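Local coordinates for protein intracellular serine protease (PDB 4ZOQ) that is a lanthipeptide protease that cuts peptide bonds sequence-specifically, probably as a serine endopeptidase of the subtilisin-like S8 family, at residues 309-314 against 326-331; 198-203 against 221-226; 168-173 against 281-286. All coordinates share one frame; numbering follows the deposited sequence.

Contact 1: residues 309-314 against 326-331; sequences ILRKSA and YGYGEV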
loop_
_atom_site.group_PDB
_atom_site.type_symbol
_atom_site.label_atom_id
_atom_site.label_comp_id
_atom_site.label_asym_id
_atom_site.label_seq_id
_atom_site.Cartn_x
_atom_site.Cartn_y
_atom_site.Cartn_z
ATOM N N ILE B 309 -14.631 -12.430 2.771
ATOM C CA ILE B 309 -14.917 -12.622 1.361
ATOM C C ILE B 309 -13.612 -12.816 0.540
ATOM O O ILE B 309 -13.543 -13.723 -0.291
ATOM C CB ILE B 309 -15.744 -11.451 0.830
ATOM C CG1 ILE B 309 -17.120 -11.503 1.483
ATOM C CG2 ILE B 309 -15.883 -11.536 -0.686
ATOM C CD1 ILE B 309 -17.913 -10.245 1.360
ATOM N N LEU B 310 -12.579 -12.015 0.813
ATOM C CA LEU B 310 -11.284 -12.151 0.136
ATOM C C LEU B 310 -10.694 -13.507 0.362
ATOM O O LEU B 310 -10.197 -14.158 -0.573
ATOM C CB LEU B 310 -10.285 -11.097 0.635
ATOM C CG LEU B 310 -10.656 -9.662 0.251
ATOM C CD1 LEU B 310 -9.763 -8.620 0.875
ATOM C CD2 LEU B 310 -10.577 -9.558 -1.278
ATOM N N ARG B 311 -10.747 -13.940 1.618
ATOM C CA ARG B 311 -10.161 -15.213 1.994
ATOM C C ARG B 311 -10.859 -16.410 1.318
ATOM O O ARG B 311 -10.206 -17.237 0.717
ATOM C CB ARG B 311 -10.163 -15.350 3.513
ATOM C CG ARG B 311 -9.749 -16.715 4.015
ATOM C CD ARG B 311 -9.557 -16.673 5.507
ATOM N NE ARG B 311 -10.809 -16.789 6.249
ATOM C CZ ARG B 311 -11.430 -17.930 6.539
ATOM N NH1 ARG B 311 -10.945 -19.097 6.114
ATOM N NH2 ARG B 311 -12.555 -17.887 7.244
ATOM N N LYS B 312 -12.179 -16.455 1.332
ATOM C CA LYS B 312 -12.860 -17.608 0.771
ATOM C C LYS B 312 -12.842 -17.650 -0.754
ATOM O O LYS B 312 -13.011 -18.713 -1.341
ATOM C CB LYS B 312 -14.313 -17.657 1.253
ATOM C CG LYS B 312 -14.445 -17.983 2.721
ATOM C CD LYS B 312 -14.309 -19.509 2.868
ATOM C CE LYS B 312 -14.776 -20.016 4.226
ATOM N NZ LYS B 312 -14.132 -21.318 4.555
ATOM N N SER B 313 -12.607 -16.516 -1.405
ATOM C CA SER B 313 -12.598 -16.505 -2.863
ATOM C C SER B 313 -11.198 -16.680 -3.471
ATOM O O SER B 313 -11.040 -16.752 -4.690
ATOM C CB SER B 313 -13.252 -15.220 -3.381
ATOM O OG SER B 313 -12.612 -14.058 -2.897
ATOM N N ALA B 314 -10.185 -16.688 -2.628
ATOM C CA ALA B 314 -8.818 -16.785 -3.113
ATOM C C ALA B 314 -8.513 -18.157 -3.709
ATOM O O ALA B 314 -8.986 -19.165 -3.234
ATOM C CB ALA B 314 -7.821 -16.468 -1.990
ATOM N N TYR B 326 2.057 -18.363 -0.493
ATOM C CA TYR B 326 0.898 -17.700 -1.061
ATOM C C TYR B 326 -0.084 -17.179 -0.028
ATOM O O TYR B 326 -1.076 -16.587 -0.401
ATOM C CB TYR B 326 0.118 -18.667 -1.968
ATOM C CG TYR B 326 0.933 -19.217 -3.083
ATOM C CD1 TYR B 326 1.076 -18.523 -4.277
ATOM C CD2 TYR B 326 1.593 -20.438 -2.935
ATOM C CE1 TYR B 326 1.831 -19.032 -5.283
ATOM C CE2 TYR B 326 2.349 -20.953 -3.933
ATOM C CZ TYR B 326 2.469 -20.253 -5.101
ATOM O OH TYR B 326 3.244 -20.768 -6.099
ATOM N N GLY B 327 0.129 -17.458 1.256
ATOM C CA GLY B 327 -0.899 -17.138 2.244
ATOM C C GLY B 327 -2.178 -17.925 1.951
ATOM O O GLY B 327 -2.119 -19.090 1.551
ATOM N N TYR B 328 -3.336 -17.290 2.073
ATOM C CA TYR B 328 -4.601 -17.953 1.735
ATOM C C TYR B 328 -4.704 -18.196 0.240
ATOM O O TYR B 328 -5.597 -18.902 -0.201
ATOM C CB TYR B 328 -5.807 -17.124 2.179
ATOM C CG TYR B 328 -5.945 -16.989 3.669
ATOM C CD1 TYR B 328 -6.281 -18.089 4.454
ATOM C CD2 TYR B 328 -5.722 -15.775 4.302
ATOM C CE1 TYR B 328 -6.404 -17.984 5.820
ATOM C CE2 TYR B 328 -5.836 -15.659 5.684
ATOM C CZ TYR B 328 -6.175 -16.769 6.435
ATOM O OH TYR B 328 -6.295 -16.676 7.804
ATOM N N GLY B 329 -3.838 -17.555 -0.546
ATOM C CA GLY B 329 -3.813 -17.784 -1.984
ATOM C C GLY B 329 -3.976 -16.531 -2.838
ATOM O O GLY B 329 -3.908 -15.376 -2.347
ATOM N N GLU B 330 -4.212 -16.747 -4.125
ATOM C CA GLU B 330 -4.338 -15.641 -5.061
ATOM C C GLU B 330 -5.729 -15.055 -5.087
ATOM O O GLU B 330 -6.724 -15.778 -5.280
ATOM C CB GLU B 330 -3.979 -16.086 -6.462
ATOM C CG GLU B 330 -4.011 -14.966 -7.492
ATOM C CD GLU B 330 -3.553 -15.480 -8.834
ATOM O OE1 GLU B 330 -3.037 -16.610 -8.846
ATOM O OE2 GLU B 330 -3.651 -14.770 -9.854
ATOM N N VAL B 331 -5.791 -13.756 -4.812
ATOM C CA VAL B 331 -7.021 -12.992 -4.909
ATOM C C VAL B 331 -7.516 -12.861 -6.350
ATOM O O VAL B 331 -6.749 -12.572 -7.247
ATOM C CB VAL B 331 -6.845 -11.569 -4.297
ATOM C CG1 VAL B 331 -8.026 -10.652 -4.671
ATOM C CG2 VAL B 331 -6.696 -11.679 -2.796
HETATM O O HOH W 1 -9.135 -16.093 -6.126
#

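Contact 2: residues 198-203 against 221-226; sequences HVVSVG and IEFTAP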
loop_
_atom_site.group_PDB
_atom_site.type_symbol
_atom_site.label_atom_id
_atom_site.label_comp_id
_atom_site.label_asym_id
_atom_site.label_seq_id
_atom_site.Cartn_x
_atom_site.Cartn_y
_atom_site.Cartn_z
ATOM N N HIS B 198 -3.213 -6.711 12.030
ATOM C CA HIS B 198 -4.234 -5.907 11.348
ATOM C C HIS B 198 -3.724 -5.280 10.022
ATOM O O HIS B 198 -4.413 -4.496 9.376
ATOM C CB HIS B 198 -4.780 -4.826 12.273
ATOM C CG HIS B 198 -5.255 -5.346 13.590
ATOM N ND1 HIS B 198 -6.315 -6.221 13.710
ATOM C CD2 HIS B 198 -4.826 -5.099 14.852
ATOM C CE1 HIS B 198 -6.505 -6.506 14.986
ATOM N NE2 HIS B 198 -5.620 -5.833 15.700
ATOM N N VAL B 199 -2.510 -5.613 9.618
ATOM C CA VAL B 199 -2.054 -5.255 8.288
ATOM C C VAL B 199 -2.014 -6.531 7.409
ATOM O O VAL B 199 -1.467 -7.559 7.816
ATOM C CB VAL B 199 -0.673 -4.587 8.324
ATOM C CG1 VAL B 199 -0.151 -4.401 6.925
ATOM C CG2 VAL B 199 -0.722 -3.253 9.107
ATOM N N VAL B 200 -2.641 -6.470 6.239
ATOM C CA VAL B 200 -2.703 -7.607 5.320
ATOM C C VAL B 200 -1.483 -7.620 4.389
ATOM O O VAL B 200 -1.380 -6.800 3.463
ATOM C CB VAL B 200 -3.983 -7.547 4.479
ATOM C CG1 VAL B 200 -4.078 -8.748 3.536
ATOM C CG2 VAL B 200 -5.225 -7.465 5.392
ATOM N N SER B 201 -0.569 -8.559 4.607
ATOM C CA SER B 201 0.653 -8.609 3.809
ATOM C C SER B 201 0.431 -9.354 2.467
ATOM O O SER B 201 -0.048 -10.481 2.456
ATOM C CB SER B 201 1.757 -9.273 4.617
ATOM O OG SER B 201 2.962 -9.255 3.906
ATOM N N VAL B 202 0.765 -8.714 1.342
ATOM C CA VAL B 202 0.458 -9.254 0.015
ATOM C C VAL B 202 1.726 -9.518 -0.830
ATOM O O VAL B 202 2.533 -8.605 -1.064
ATOM C CB VAL B 202 -0.490 -8.295 -0.780
ATOM C CG1 VAL B 202 -0.839 -8.850 -2.150
ATOM C CG2 VAL B 202 -1.761 -7.973 0.016
ATOM N N GLY B 203 1.867 -10.759 -1.296
ATOM C CA GLY B 203 2.953 -11.168 -2.173
ATOM C C GLY B 203 2.553 -11.160 -3.637
ATOM O O GLY B 203 1.412 -10.858 -3.985
ATOM N N ILE B 221 2.415 -13.592 5.191
ATOM C CA ILE B 221 1.780 -13.469 3.880
ATOM C C ILE B 221 0.332 -13.945 3.981
ATOM O O ILE B 221 0.088 -15.061 4.463
ATOM C CB ILE B 221 2.441 -14.314 2.816
ATOM C CG1 ILE B 221 3.955 -14.112 2.755
ATOM C CG2 ILE B 221 1.755 -14.059 1.457
ATOM C CD1 ILE B 221 4.403 -12.780 2.304
ATOM N N GLU B 222 -0.622 -13.114 3.564
ATOM C CA GLU B 222 -2.024 -13.504 3.631
ATOM C C GLU B 222 -2.624 -13.772 2.284
ATOM O O GLU B 222 -3.500 -14.636 2.146
ATOM C CB GLU B 222 -2.883 -12.444 4.316
ATOM C CG GLU B 222 -2.679 -12.415 5.788
ATOM C CD GLU B 222 -3.817 -11.761 6.495
ATOM O OE1 GLU B 222 -4.963 -12.197 6.251
ATOM O OE2 GLU B 222 -3.572 -10.800 7.258
ATOM N N PHE B 223 -2.183 -12.991 1.303
ATOM C CA PHE B 223 -2.679 -13.134 -0.042
ATOM C C PHE B 223 -1.571 -12.893 -1.042
ATOM O O PHE B 223 -0.508 -12.374 -0.738
ATOM C CB PHE B 223 -3.802 -12.167 -0.356
ATOM C CG PHE B 223 -5.011 -12.328 0.485
ATOM C CD1 PHE B 223 -5.889 -13.380 0.269
ATOM C CD2 PHE B 223 -5.314 -11.376 1.463
ATOM C CE1 PHE B 223 -7.020 -13.506 1.027
ATOM C CE2 PHE B 223 -6.446 -11.492 2.222
ATOM C CZ PHE B 223 -7.309 -12.563 2.013
ATOM N N THR B 224 -1.909 -13.226 -2.265
ATOM C CA THR B 224 -1.061 -13.041 -3.396
ATOM C C THR B 224 -1.862 -12.369 -4.520
ATOM O O THR B 224 -3.104 -12.422 -4.535
ATOM C CB THR B 224 -0.477 -14.445 -3.738
ATOM O OG1 THR B 224 0.892 -14.516 -3.308
ATOM C CG2 THR B 224 -0.596 -14.784 -5.129
ATOM N N ALA B 225 -1.175 -11.668 -5.417
ATOM C CA ALA B 225 -1.834 -11.133 -6.608
ATOM C C ALA B 225 -0.826 -11.088 -7.769
ATOM O O ALA B 225 0.389 -11.092 -7.542
ATOM C CB ALA B 225 -2.436 -9.756 -6.335
ATOM N N PRO B 226 -1.331 -11.098 -9.015
ATOM C CA PRO B 226 -0.378 -11.138 -10.136
ATOM C C PRO B 226 0.440 -9.848 -10.338
ATOM O O PRO B 226 -0.025 -8.872 -10.925
ATOM C CB PRO B 226 -1.287 -11.412 -11.348
ATOM C CG PRO B 226 -2.668 -11.037 -10.923
ATOM C CD PRO B 226 -2.724 -11.320 -9.456
HETATM O O HOH W 2 -3.674 -8.878 8.948
#

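Contact 3: residues 168-173 against 281-286; sequences LVFSSA and QVAGTA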
loop_
_atom_site.group_PDB
_atom_site.type_symbol
_atom_site.label_atom_id
_atom_site.label_comp_id
_atom_site.label_asym_id
_atom_site.label_seq_id
_atom_site.Cartn_x
_atom_site.Cartn_y
_atom_site.Cartn_z
ATOM N N LEU B 168 -9.570 -1.433 6.333
ATOM C CA LEU B 168 -8.614 -2.429 5.858
ATOM C C LEU B 168 -7.318 -1.776 5.438
ATOM O O LEU B 168 -7.324 -0.687 4.855
ATOM C CB LEU B 168 -9.200 -3.195 4.688
ATOM C CG LEU B 168 -10.362 -4.050 5.165
ATOM C CD1 LEU B 168 -11.267 -4.384 4.015
ATOM C CD2 LEU B 168 -9.817 -5.305 5.820
ATOM N N VAL B 169 -6.209 -2.417 5.796
ATOM C CA VAL B 169 -4.882 -1.947 5.413
ATOM C C VAL B 169 -4.132 -3.064 4.695
ATOM O O VAL B 169 -3.858 -4.113 5.266
ATOM C CB VAL B 169 -4.069 -1.480 6.647
ATOM C CG1 VAL B 169 -2.694 -0.972 6.228
ATOM C CG2 VAL B 169 -4.850 -0.417 7.435
ATOM N N PHE B 170 -3.775 -2.815 3.446
ATOM C CA PHE B 170 -3.076 -3.788 2.635
ATOM C C PHE B 170 -1.663 -3.284 2.423
ATOM O O PHE B 170 -1.463 -2.093 2.210
ATOM C CB PHE B 170 -3.802 -3.986 1.313
ATOM C CG PHE B 170 -5.179 -4.546 1.478
ATOM C CD1 PHE B 170 -5.380 -5.908 1.642
ATOM C CD2 PHE B 170 -6.268 -3.697 1.547
ATOM C CE1 PHE B 170 -6.643 -6.414 1.829
ATOM C CE2 PHE B 170 -7.539 -4.195 1.727
ATOM C CZ PHE B 170 -7.719 -5.562 1.871
ATOM N N SER B 171 -0.687 -4.190 2.495
ATOM C CA SER B 171 0.710 -3.804 2.373
ATOM C C SER B 171 1.499 -4.776 1.500
ATOM O O SER B 171 1.251 -5.968 1.522
ATOM C CB SER B 171 1.341 -3.746 3.770
ATOM O OG SER B 171 2.488 -2.938 3.747
ATOM N N SER B 172 2.481 -4.274 0.771
ATOM C CA SER B 172 3.337 -5.145 -0.026
ATOM C C SER B 172 4.307 -5.923 0.859
ATOM O O SER B 172 4.832 -5.391 1.847
ATOM C CB SER B 172 4.085 -4.341 -1.080
ATOM O OG SER B 172 4.743 -3.251 -0.482
ATOM N N ALA B 173 4.497 -7.200 0.540
ATOM C CA ALA B 173 5.298 -8.072 1.384
ATOM C C ALA B 173 6.790 -7.820 1.206
ATOM O O ALA B 173 7.586 -8.185 2.045
ATOM C CB ALA B 173 4.972 -9.513 1.099
ATOM N N GLN B 281 -3.948 -4.457 -6.058
ATOM C CA GLN B 281 -4.938 -5.283 -6.720
ATOM C C GLN B 281 -5.901 -5.856 -5.689
ATOM O O GLN B 281 -7.091 -5.959 -5.936
ATOM C CB GLN B 281 -4.290 -6.392 -7.530
ATOM C CG GLN B 281 -3.548 -5.889 -8.739
ATOM C CD GLN B 281 -2.905 -7.012 -9.525
ATOM O OE1 GLN B 281 -3.593 -7.957 -9.951
ATOM N NE2 GLN B 281 -1.579 -6.931 -9.719
ATOM N N VAL B 282 -5.369 -6.242 -4.540
ATOM C CA VAL B 282 -6.174 -6.703 -3.427
ATOM C C VAL B 282 -6.944 -5.531 -2.791
ATOM O O VAL B 282 -8.118 -5.661 -2.447
ATOM C CB VAL B 282 -5.285 -7.416 -2.362
ATOM C CG1 VAL B 282 -6.140 -7.998 -1.217
ATOM C CG2 VAL B 282 -4.460 -8.496 -3.026
ATOM N N ALA B 283 -6.284 -4.388 -2.633
ATOM C CA ALA B 283 -6.969 -3.221 -2.108
ATOM C C ALA B 283 -8.127 -2.841 -3.049
ATOM O O ALA B 283 -9.254 -2.579 -2.582
ATOM C CB ALA B 283 -6.007 -2.062 -1.929
ATOM N N GLY B 284 -7.854 -2.862 -4.364
ATOM C CA GLY B 284 -8.861 -2.583 -5.375
ATOM C C GLY B 284 -10.011 -3.569 -5.289
ATOM O O GLY B 284 -11.184 -3.178 -5.345
ATOM N N THR B 285 -9.670 -4.842 -5.098
ATOM C CA THR B 285 -10.687 -5.876 -4.938
ATOM C C THR B 285 -11.510 -5.634 -3.664
ATOM O O THR B 285 -12.740 -5.788 -3.669
ATOM C CB THR B 285 -10.081 -7.291 -4.872
ATOM O OG1 THR B 285 -9.290 -7.546 -6.049
ATOM C CG2 THR B 285 -11.207 -8.339 -4.774
ATOM N N ALA B 286 -10.846 -5.226 -2.584
ATOM C CA ALA B 286 -11.561 -4.922 -1.341
ATOM C C ALA B 286 -12.573 -3.789 -1.533
ATOM O O ALA B 286 -13.710 -3.861 -1.045
ATOM C CB ALA B 286 -10.590 -4.565 -0.240
#

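Contact 1: residues 309-314 against 326-331
Ala314, Tyr328 and Arg311 join the C-terminal end of helix 303-313 to a type II' beta turn, Tyr326 to Gly329, in this subtilisin-like fold. The turn is closed by a backbone bond from Gly329 N to Tyr326 O (2.9 Å), and the positive phi of Gly327 favours glycine. Tyr328 offers a ring to the methylene chain of Arg311: CD lies over one face, 3.5 Å from the ring centroid, while CG rests about 3.8 Å from the ring's CD1. This is a CH-pi contact; the guanidinium plane is turned 52° from the ring. CG anti to the backbone N (chi1 172°) and an extended chi2 carry CG and CD across the ring, and the bend at chi3 (82°) sets the direction of NE and the guanidinium. Lys322 makes a cation-pi contact with the same ring. Ala314 follows the helix, and its small methyl lets two backbones come close: CB is 3.8 Å from Tyr328 O. The backbone angles of Gly329 call for glycine, since a CB would be jammed against Tyr328 O. At Ser313 and Glu330, one water donates to both carbonyl oxygens, and Ala314 CA makes a CA-H...O contact of 3.2 Å with Glu330 O.

Contact 2: residues 198-203 against 221-226
Backbone hydrogen bonds between Ser201, Gly203 and the strand 221-226 set the frame of this contact. Glu222 N reaches Ser201 O in the carbonyl plane, almost straight at 2.9 Å, and Phe223 N adds a weak, longer bond to the same oxygen. Glu222 is the extra residue before the Val202-Phe223 bridge, and its helix-like backbone angles are consistent with a beta bulge. Beyond it the regular parallel pattern takes over: Gly203 N donates to Phe223 O (2.9 Å), and Ala225 N to Gly203 O (3.1 Å), tilted from the carbonyl plane. These strands are the last two of the subtilisin-like central sheet, and 221-226 is its outermost strand within the chain. A CB at Gly203 would come close to Ile221 CG2 and to Thr224 OG1, a buried hydroxyl with no partner in the model; glycine fits this tight place, though its backbone angles do not demand it.

Among apolar contacts, Val200 CG1 meets the edge of the Phe223 ring in its plane, 3.6 Å from CD2; the branch gets there by standing anti to the backbone N (chi1 -179°). Val202 lies on the same sheet face as Phe223, and helix 275-297 covers it.

The extended Glu222 crosses Val200 at about a right angle; its OE1 bonds to His307, and a water donates to its OE2 (2.6 Å) and, weakly, to Val199 O. Ser201 OG is hydrogen-bonded to Glu220.

Contact 3: residues 168-173 against 281-286
Leu168 and Phe170 project from strand 168-172 onto helix segment 281-286, which runs nearly antiparallel to it at 161°, the axes 8.6 Å apart at their closest. This is the alpha/beta layering of the subtilisin fold, a helix packed on one face of the largely parallel central sheet. Phe170 carries most of the contact. With CG anti to its carbonyl carbon (chi1 -63°), the ring leans out over the helix, and one face covers the backbone at Ala283 N and Val282 O. Val282 crosses the ring at about a right angle, its CG1 3.5 Å from Phe170 CE1. Ala283 and Ala286 are small enough to let the ring come close to the helix backbone: Ala283 CB is 3.9 Å from Phe170 CD2, and Ala286 CB 3.6 Å from Phe170 CE2. Val133, Val200 and Leu310 also touch the ring. Replacing Phe170 with alanine would probably open a gap between sheet and helix, leaving Val282 CG1 and the Ala286 methyl without their aromatic partner. On the helix itself, Thr285 OG1 and its own N both bond to Gln281 O, from opposite faces of that carbonyl. Two residues before Phe170 in the strand, Leu168 CD1 touches Ala286 CB at 4.3 Å.

The three contacts form one continuous block, their centres about 7 to 12 Å apart. Contacts 2 and 3 share the central sheet, where Val202 N probably bonds to Ser171 O at 2.8 Å; from helix 275-297, Gln281 NE2 probably bonds to Pro226 O at 2.8 Å. Contact 1 joins the outer strand of contact 2: Tyr328 N lies 2.7 Å from Glu222 O and Gly329 O 2.9 Å from Thr224 N, both probable hydrogen bonds. Leu310 of contact 1 then packs on Phe170 and Thr285 of contact 3. Contact 1 lies away from the predicted charge relay residues, whereas the side chains of Val202 and Ser276 are about 9 Å apart, and those of Ala283 and Asp51 about 10 Å.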